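Local coordinates for protein GTPase subunit of restriction endonuclease (Thermococcus gammatolerans, PDB 6P0F) that probably recognises modified DNA through its N-terminal YTH domain, as the GTPase subunit of a restriction endonuclease of the McrB type, at residues A[2-7]-A[155-160]; A[73-78]-A[91-96]. One frame throughout, in Å; residues are numbered along the deposited sequence.

Contact 1: A[2-7]-A[155-160]; sequences ENQLFI and AGYVKP
The carbonyl oxygen Ile7 O receives two groups from the facing strand: Gly156 N donates a hydrogen bond of 2.7 Å, and Ala155 CA adds a CA-H...O contact at 3.3 Å. This is antiparallel pairing in the mixed sheet of the YTH domain, where strand 155-158 runs at 150° to strand 5-7. The return bond closes the hydrogen-bonded pair: Ile7 N reaches Gly156 O at 2.9 Å, and Phe6 CA also leans on that oxygen. Two residues along, past Phe6 and Tyr157, Val158 N donates to Leu5 O at 2.9 Å.

Apolar packing differs on the two faces. On that of Leu5, Ile7 and Val158, the methyl Val158 CG2 stands 3.9 Å from Leu5 CG and 3.7 Å from Ile7 CD1; Met163 of helix 160-174 covers both Leu5 and Val158. On the other face Phe6 and Tyr157 form the non-hydrogen-bonded pair, their rings set obliquely with planes at 51° and Phe6 CE1 3.7 Å from Tyr157 CD1; Lys63 packs against both. Gln4 NE2 hydrogen-bonds to Lys64 O and Asp69 OD2. A chi1 of 168° places the Tyr157 ring beside its own carbonyl carbon, within reach of Gln4: CB, CG and OE1 of Gln4 all lie about 4.0 Å from Tyr157 CE1, with Gln4 CB at the ring edge, in plane.

Contact 2: A[73-78]-A[91-96]; sequences FYVGKR and AVYLGI
Phe73 and Tyr93 face each other as a hydrogen-bonded antiparallel pair: Phe73 N donates to Tyr93 O at 2.8 Å, and Tyr93 N answers to Phe73 O at 2.9 Å. Val75 and Ala91 repeat the reciprocal pattern, so four backbone bonds join the strands. Between these two pairs sits the non-hydrogen-bonded pair Tyr74 and Val92, where Val92 CA makes a CA-H...O contact of 3.2 Å with Phe73 O.

The side chains then sort onto two faces. On one, a chi1 of -179° turns Val75 CG2 anti to the carbonyl carbon, where it meets Tyr93 CE1 diagonally across the pair at 3.9 Å. Phe73 and Tyr93 meet through their CB atoms, 4.1 Å apart. On the other face Tyr74 and Val92 lie side by side and point the same way; Tyr74 CD1 is 4.0 Å from Val92 CG1 and equally far from Val92 CG2.

Beyond this shell, Tyr74 OH is held by a hydrogen bond to Asn142 OD1, and Ile138 of helix 138-145 packs on Tyr74 and Val92 alike. Across the sheet, Phe20 of helix 15-26 backs Phe73 and Val75, while Trp53 meets the Phe73 ring edge-to-face. A central antiparallel strand pair with helices packed on both faces is consistent with the alpha/beta core of a YTH domain.

How the contacts relate
Contact 1 and contact 2 belong to one sheet, their centres about 14 Å apart. Its strands follow in the order 155-158, 5-11, 70-76 and 91-102; the middle two run parallel and join the contacts, with backbone bonds from Phe6 to Leu72 and from Tyr74 to Ile8. Direct packing comes from Ile7 CD1, 3.7 Å from Tyr74 OH, so the face bearing Leu5, Ile7 and Val158 continues into that of Tyr74 and Val92. Helix 160-174, which follows strand 155-158, touches Leu5 of contact 1 and Leu94 of segment 91-96. A bound MES molecule, probably from the crystallisation liquor, lies close to Gly156 of contact 1.

Contact 1: A[2-7]-A[155-160]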
loop_
_atom_site.group_PDB
_atom_site.type_symbol
_atom_site.label_atom_id
_atom_site.label_comp_id
_atom_site.label_asym_id
_atom_site.label_seq_id
_atom_site.Cartn_x
_atom_site.Cartn_y
_atom_site.Cartn_z
ATOM N N GLU A 2 8.412 7.215 -15.613
ATOM C CA GLU A 2 7.042 7.533 -15.979
ATOM C C GLU A 2 6.054 7.219 -14.859
ATOM O O GLU A 2 4.928 7.727 -14.874
ATOM C CB GLU A 2 6.654 6.782 -17.249
ATOM C CG GLU A 2 5.468 7.396 -17.965
ATOM C CD GLU A 2 5.764 8.778 -18.518
ATOM O OE1 GLU A 2 4.836 9.617 -18.540
ATOM O OE2 GLU A 2 6.922 9.027 -18.910
ATOM N N ASN A 3 6.456 6.434 -13.871
ATOM C CA ASN A 3 5.593 6.140 -12.738
ATOM C C ASN A 3 6.341 6.458 -11.452
ATOM O O ASN A 3 7.501 6.878 -11.459
ATOM C CB ASN A 3 5.132 4.685 -12.764
ATOM C CG ASN A 3 6.223 3.745 -13.227
ATOM O OD1 ASN A 3 7.309 3.724 -12.655
ATOM N ND2 ASN A 3 5.950 2.972 -14.285
ATOM N N GLN A 4 5.637 6.302 -10.341
ATOM C CA GLN A 4 6.127 6.698 -9.040
ATOM C C GLN A 4 6.215 5.485 -8.125
ATOM O O GLN A 4 5.536 4.481 -8.313
ATOM C CB GLN A 4 5.228 7.775 -8.444
ATOM C CG GLN A 4 5.165 9.025 -9.316
ATOM C CD GLN A 4 4.127 10.015 -8.889
ATOM O OE1 GLN A 4 4.419 11.204 -8.740
ATOM N NE2 GLN A 4 2.895 9.549 -8.681
ATOM N N LEU A 5 7.090 5.596 -7.131
ATOM C CA LEU A 5 7.267 4.579 -6.108
ATOM C C LEU A 5 7.006 5.227 -4.757
ATOM O O LEU A 5 7.606 6.261 -4.430
ATOM C CB LEU A 5 8.666 3.968 -6.151
ATOM C CG LEU A 5 9.078 3.022 -5.020
ATOM C CD1 LEU A 5 8.104 1.815 -5.031
ATOM C CD2 LEU A 5 10.536 2.594 -5.161
ATOM N N PHE A 6 6.088 4.641 -3.984
ATOM C CA PHE A 6 5.741 5.113 -2.656
ATOM C C PHE A 6 6.058 4.042 -1.624
ATOM O O PHE A 6 6.075 2.850 -1.940
ATOM C CB PHE A 6 4.260 5.472 -2.572
ATOM C CG PHE A 6 3.859 6.540 -3.520
ATOM C CD1 PHE A 6 4.064 7.871 -3.205
ATOM C CD2 PHE A 6 3.306 6.220 -4.749
ATOM C CE1 PHE A 6 3.712 8.875 -4.090
ATOM C CE2 PHE A 6 2.931 7.232 -5.631
ATOM C CZ PHE A 6 3.170 8.568 -5.297
ATOM N N ILE A 7 6.339 4.488 -0.392
ATOM C CA ILE A 7 6.497 3.606 0.765
ATOM C C ILE A 7 5.381 3.913 1.750
ATOM O O ILE A 7 5.167 5.074 2.129
ATOM C CB ILE A 7 7.860 3.778 1.453
ATOM C CG1 ILE A 7 8.983 3.345 0.533
ATOM C CG2 ILE A 7 7.895 2.992 2.772
ATOM C CD1 ILE A 7 10.329 3.897 0.981
ATOM N N ALA A 155 4.031 7.600 5.215
ATOM C CA ALA A 155 3.847 7.640 3.774
ATOM C C ALA A 155 5.012 8.405 3.174
ATOM O O ALA A 155 5.216 9.576 3.514
ATOM C CB ALA A 155 2.528 8.304 3.398
ATOM N N GLY A 156 5.764 7.752 2.302
ATOM C CA GLY A 156 6.921 8.367 1.675
ATOM C C GLY A 156 6.891 8.253 0.165
ATOM O O GLY A 156 6.286 7.339 -0.404
ATOM N N TYR A 157 7.546 9.212 -0.481
ATOM C CA TYR A 157 7.728 9.233 -1.924
ATOM C C TYR A 157 9.196 8.981 -2.217
ATOM O O TYR A 157 10.070 9.638 -1.623
ATOM C CB TYR A 157 7.292 10.578 -2.512
ATOM C CG TYR A 157 7.705 10.784 -3.954
ATOM C CD1 TYR A 157 7.096 10.071 -4.982
ATOM C CD2 TYR A 157 8.694 11.694 -4.297
ATOM C CE1 TYR A 157 7.457 10.253 -6.300
ATOM C CE2 TYR A 157 9.058 11.891 -5.623
ATOM C CZ TYR A 157 8.441 11.169 -6.614
ATOM O OH TYR A 157 8.789 11.343 -7.933
ATOM N N VAL A 158 9.485 8.014 -3.081
ATOM C CA VAL A 158 10.867 7.672 -3.401
ATOM C C VAL A 158 11.267 8.494 -4.627
ATOM O O VAL A 158 10.749 8.296 -5.733
ATOM C CB VAL A 158 11.060 6.170 -3.627
ATOM C CG1 VAL A 158 12.526 5.845 -3.895
ATOM C CG2 VAL A 158 10.584 5.406 -2.385
ATOM N N LYS A 159 12.194 9.429 -4.429
ATOM C CA LYS A 159 12.564 10.305 -5.520
ATOM C C LYS A 159 13.161 9.498 -6.663
ATOM O O LYS A 159 13.805 8.463 -6.453
ATOM C CB LYS A 159 13.540 11.377 -5.030
ATOM C CG LYS A 159 12.870 12.331 -4.065
ATOM C CD LYS A 159 13.575 13.676 -3.958
ATOM C CE LYS A 159 12.906 14.537 -2.887
ATOM N NZ LYS A 159 13.471 15.918 -2.878
ATOM N N PRO A 160 12.972 9.970 -7.897
ATOM C CA PRO A 160 13.477 9.234 -9.068
ATOM C C PRO A 160 14.946 8.828 -8.995
ATOM O O PRO A 160 15.309 7.721 -9.419
ATOM C CB PRO A 160 13.251 10.229 -10.219
ATOM C CG PRO A 160 12.212 11.165 -9.752
ATOM C CD PRO A 160 12.240 11.199 -8.252
#

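Contact 2: A[73-78]-A[91-96]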
loop_
_atom_site.group_PDB
_atom_site.type_symbol
_atom_site.label_atom_id
_atom_site.label_comp_id
_atom_site.label_asym_id
_atom_site.label_seq_id
_atom_site.Cartn_x
_atom_site.Cartn_y
_atom_site.Cartn_z
ATOM N N PHE A 73 4.947 -1.669 0.840
ATOM C CA PHE A 73 4.376 -1.669 2.184
ATOM C C PHE A 73 5.454 -2.191 3.122
ATOM O O PHE A 73 5.859 -3.356 3.037
ATOM C CB PHE A 73 3.133 -2.552 2.255
ATOM C CG PHE A 73 1.944 -2.009 1.555
ATOM C CD1 PHE A 73 1.148 -1.030 2.110
ATOM C CD2 PHE A 73 1.590 -2.531 0.319
ATOM C CE1 PHE A 73 0.023 -0.572 1.445
ATOM C CE2 PHE A 73 0.451 -2.073 -0.352
ATOM C CZ PHE A 73 -0.323 -1.105 0.211
ATOM N N TYR A 74 5.944 -1.330 4.013
ATOM C CA TYR A 74 6.834 -1.731 5.084
ATOM C C TYR A 74 5.981 -2.145 6.277
ATOM O O TYR A 74 5.075 -1.412 6.644
ATOM C CB TYR A 74 7.714 -0.547 5.484
ATOM C CG TYR A 74 8.878 -0.182 4.601
ATOM C CD1 TYR A 74 9.016 -0.689 3.317
ATOM C CD2 TYR A 74 9.846 0.687 5.072
ATOM C CE1 TYR A 74 10.098 -0.336 2.524
ATOM C CE2 TYR A 74 10.941 1.043 4.291
ATOM C CZ TYR A 74 11.048 0.543 3.020
ATOM O OH TYR A 74 12.140 0.890 2.248
ATOM N N VAL A 75 6.266 -3.302 6.873
ATOM C CA VAL A 75 5.464 -3.817 7.983
ATOM C C VAL A 75 6.391 -4.074 9.165
ATOM O O VAL A 75 7.334 -4.866 9.062
ATOM C CB VAL A 75 4.710 -5.092 7.583
ATOM C CG1 VAL A 75 3.863 -5.596 8.760
ATOM C CG2 VAL A 75 3.849 -4.838 6.339
ATOM N N GLY A 76 6.106 -3.444 10.299
ATOM C CA GLY A 76 6.972 -3.597 11.451
ATOM C C GLY A 76 6.447 -2.769 12.608
ATOM O O GLY A 76 5.440 -2.075 12.484
ATOM N N LYS A 77 7.191 -2.816 13.712
ATOM C CA LYS A 77 6.816 -2.140 14.959
ATOM C C LYS A 77 7.310 -0.696 14.912
ATOM O O LYS A 77 8.522 -0.433 14.923
ATOM C CB LYS A 77 7.397 -2.919 16.135
ATOM C CG LYS A 77 7.355 -2.227 17.473
ATOM C CD LYS A 77 5.944 -2.074 17.970
ATOM C CE LYS A 77 5.989 -1.598 19.431
ATOM N NZ LYS A 77 5.594 -2.676 20.399
ATOM N N ARG A 78 6.366 0.234 14.829
ATOM C CA ARG A 78 6.722 1.640 14.814
ATOM C C ARG A 78 7.157 2.046 16.211
ATOM O O ARG A 78 6.383 1.894 17.155
ATOM C CB ARG A 78 5.548 2.490 14.354
ATOM C CG ARG A 78 5.913 3.948 14.288
ATOM C CD ARG A 78 4.862 4.809 13.571
ATOM N NE ARG A 78 4.635 4.356 12.197
ATOM C CZ ARG A 78 5.410 4.680 11.166
ATOM N NH1 ARG A 78 6.437 5.487 11.343
ATOM N NH2 ARG A 78 5.137 4.202 9.954
ATOM N N ALA A 91 8.629 -6.919 7.580
ATOM C CA ALA A 91 8.364 -7.489 6.262
ATOM C C ALA A 91 8.133 -6.354 5.278
ATOM O O ALA A 91 7.833 -5.227 5.659
ATOM C CB ALA A 91 7.174 -8.428 6.281
ATOM N N VAL A 92 8.313 -6.656 3.989
ATOM C CA VAL A 92 8.062 -5.684 2.938
ATOM C C VAL A 92 7.231 -6.369 1.865
ATOM O O VAL A 92 7.540 -7.498 1.466
ATOM C CB VAL A 92 9.370 -5.135 2.327
ATOM C CG1 VAL A 92 9.044 -4.106 1.274
ATOM C CG2 VAL A 92 10.248 -4.534 3.432
ATOM N N TYR A 93 6.205 -5.680 1.392
ATOM C CA TYR A 93 5.375 -6.153 0.298
ATOM C C TYR A 93 5.454 -5.164 -0.857
ATOM O O TYR A 93 5.515 -3.955 -0.631
ATOM C CB TYR A 93 3.903 -6.321 0.744
ATOM C CG TYR A 93 3.705 -7.363 1.834
ATOM C CD1 TYR A 93 4.056 -7.083 3.146
ATOM C CD2 TYR A 93 3.147 -8.613 1.545
ATOM C CE1 TYR A 93 3.883 -8.046 4.157
ATOM C CE2 TYR A 93 2.989 -9.571 2.527
ATOM C CZ TYR A 93 3.332 -9.275 3.828
ATOM O OH TYR A 93 3.143 -10.239 4.798
ATOM N N LEU A 94 5.419 -5.664 -2.096
ATOM C CA LEU A 94 5.469 -4.819 -3.288
ATOM C C LEU A 94 4.193 -5.011 -4.095
ATOM O O LEU A 94 3.886 -6.128 -4.506
ATOM C CB LEU A 94 6.692 -5.169 -4.142
ATOM C CG LEU A 94 6.779 -4.409 -5.466
ATOM C CD1 LEU A 94 6.981 -2.921 -5.255
ATOM C CD2 LEU A 94 7.930 -4.954 -6.305
ATOM N N GLY A 95 3.469 -3.928 -4.321
ATOM C CA GLY A 95 2.313 -3.951 -5.186
ATOM C C GLY A 95 2.397 -2.937 -6.302
ATOM O O GLY A 95 3.174 -1.978 -6.214
ATOM N N ILE A 96 1.623 -3.150 -7.367
ATOM C CA ILE A 96 1.450 -2.157 -8.427
ATOM C C ILE A 96 -0.034 -1.840 -8.530
ATOM O O ILE A 96 -0.878 -2.746 -8.481
ATOM C CB ILE A 96 2.058 -2.644 -9.764
ATOM C CG1 ILE A 96 1.966 -1.510 -10.784
ATOM C CG2 ILE A 96 1.437 -3.912 -10.230
ATOM C CD1 ILE A 96 2.923 -1.688 -11.978
#